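Local coordinates for PbSGBP-B lipoprotein (Prevotella bryantii B14, PDB 6D2Y) that probably binds polysaccharides at the bacterial cell surface as a lipoprotein of a polysaccharide utilization locus, and carries a bound magnesium ion, at residues T252-N257 against K450-R455. Residues are numbered along the deposited sequence; the frame is centred on the assembly and turned at random.
Sequences TSLSGN and KIDNIR. With MG (magnesium ion), chain B.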
# COMPACT_ATOMS: atom_id res chain seq x y z
N THR A 252 15.16 -20.81 -4.76
CA THR A 252 14.39 -19.61 -5.04
C THR A 252 13.53 -19.16 -3.87
O THR A 252 12.78 -18.19 -4.02
CB THR A 252 13.50 -19.83 -6.27
OG1 THR A 252 12.28 -20.48 -5.87
CG2 THR A 252 14.22 -20.69 -7.30
N SER A 253 13.62 -19.84 -2.73
CA SER A 253 12.74 -19.53 -1.60
C SER A 253 13.05 -18.16 -1.02
O SER A 253 14.21 -17.75 -0.92
CB SER A 253 12.89 -20.59 -0.51
OG SER A 253 12.12 -21.75 -0.80
N LEU A 254 12.00 -17.44 -0.65
CA LEU A 254 12.16 -16.23 0.14
C LEU A 254 12.41 -16.57 1.61
O LEU A 254 13.32 -16.03 2.24
CB LEU A 254 10.92 -15.34 0.00
CG LEU A 254 10.78 -14.21 1.01
CD1 LEU A 254 11.74 -13.07 0.68
CD2 LEU A 254 9.34 -13.72 1.06
N SER A 255 11.59 -17.47 2.16
CA SER A 255 11.77 -17.92 3.53
C SER A 255 11.05 -19.26 3.66
O SER A 255 9.82 -19.30 3.75
CB SER A 255 11.24 -16.91 4.54
OG SER A 255 11.47 -17.35 5.86
N GLY A 256 11.82 -20.35 3.64
CA GLY A 256 11.22 -21.67 3.78
C GLY A 256 10.31 -21.99 2.61
O GLY A 256 10.56 -21.60 1.46
N ASN A 257 9.24 -22.71 2.90
CA ASN A 257 8.32 -23.16 1.87
C ASN A 257 7.57 -21.98 1.25
O ASN A 257 7.31 -20.97 1.90
CB ASN A 257 7.31 -24.16 2.43
CG ASN A 257 7.93 -25.49 2.77
OD1 ASN A 257 8.84 -25.95 2.08
ND2 ASN A 257 7.45 -26.12 3.83
N LYS A 450 4.73 -17.85 -7.48
CA LYS A 450 5.10 -18.36 -6.17
C LYS A 450 4.67 -17.36 -5.11
O LYS A 450 4.95 -16.17 -5.22
CB LYS A 450 6.60 -18.64 -6.10
CG LYS A 450 7.05 -19.62 -7.17
CD LYS A 450 8.53 -19.96 -7.07
CE LYS A 450 8.92 -20.97 -8.13
NZ LYS A 450 10.38 -21.23 -8.15
N ILE A 451 3.97 -17.85 -4.09
CA ILE A 451 3.38 -16.99 -3.07
C ILE A 451 3.86 -17.48 -1.71
O ILE A 451 3.94 -18.69 -1.46
CB ILE A 451 1.84 -17.00 -3.16
CG1 ILE A 451 1.38 -16.30 -4.44
CG2 ILE A 451 1.21 -16.34 -1.94
CD1 ILE A 451 -0.08 -16.50 -4.76
N ASP A 452 4.19 -16.53 -0.84
CA ASP A 452 4.48 -16.86 0.55
C ASP A 452 4.08 -15.68 1.42
O ASP A 452 3.93 -14.55 0.93
CB ASP A 452 5.97 -17.24 0.72
CG ASP A 452 6.31 -17.67 2.13
OD1 ASP A 452 7.40 -17.31 2.62
OD2 ASP A 452 5.47 -18.35 2.75
N ASN A 453 3.87 -15.95 2.70
CA ASN A 453 3.58 -14.92 3.69
C ASN A 453 2.24 -14.22 3.43
O ASN A 453 2.14 -12.99 3.46
CB ASN A 453 4.73 -13.91 3.80
CG ASN A 453 6.06 -14.58 4.14
OD1 ASN A 453 6.11 -15.53 4.92
ND2 ASN A 453 7.14 -14.06 3.57
N ILE A 454 1.20 -15.02 3.23
CA ILE A 454 -0.16 -14.49 3.15
C ILE A 454 -0.58 -14.05 4.55
O ILE A 454 -0.65 -14.87 5.47
CB ILE A 454 -1.12 -15.54 2.58
CG1 ILE A 454 -0.59 -16.11 1.26
CG2 ILE A 454 -2.51 -14.95 2.40
CD1 ILE A 454 -1.26 -17.40 0.84
N ARG A 455 -0.88 -12.76 4.70
CA ARG A 455 -1.20 -12.20 6.01
C ARG A 455 -2.23 -11.09 5.84
O ARG A 455 -2.46 -10.58 4.74
CB ARG A 455 0.05 -11.66 6.70
CG ARG A 455 0.78 -10.58 5.91
CD ARG A 455 2.13 -10.23 6.53
NE ARG A 455 2.83 -9.18 5.79
CZ ARG A 455 3.69 -9.41 4.80
NH1 ARG A 455 3.96 -10.65 4.41
NH2 ARG A 455 4.28 -8.40 4.18
MG MG B . 7.56 -19.40 3.79
O HOH W 1 7.67 -17.86 5.08
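The carboxylate of Asp452 chelates, with both oxygens, a magnesium ion lying between strand 449-458 and the loop 252-257, OD1 at 2.4 Å. Beside the carboxylate stand two loop carbonyls, Ser255 O near OD1 and Asn257 O near OD2; each pair is held together by the shared ion, not by a hydrogen bond. Asp452 CG lies anti to the backbone N (chi1 -177°), which carries the acid off the strand to the metal. The flat amide of Asn453 forms a second shell: OD1 accepts a hydrogen bond from a metal-bound water, 2.8 Å from the water oxygen, while ND2 meets Leu254 CD2 at 3.4 Å and finds its main polar partner in Glu316; the Arg455 guanidinium, paired with Glu141 and Glu316, has its rim against Asn453 CB. Ser255 and Asn257 contribute main-chain oxygens, with Ser255 O 2.3 Å from the magnesium and Asn257 O 2.5 Å. The water, at 2.0 Å from the magnesium, Asp225 O and Asp227 OD2 bring the ligands to seven, a number and bond lengths more familiar from calcium sites. At the other end, the extended Lys450 chain crosses Thr252 at about a right angle and its NZ donates to Thr252 OG1 (3.1 Å), a hydroxyl also bonded to Asp250. Within the loop, Ser253 OG donates to Gly256 O, bracing the turn that presents the two carbonyls. Strand 449-458 runs antiparallel to strands 222-224, 258-261 and 311-318, and a G1 beta bulge at Asn453 and Ile454 faces Phe224. The metal thus ties this strand to the loop joining strands 246-248 and 258-261, in the putative xyloglucan-binding domain.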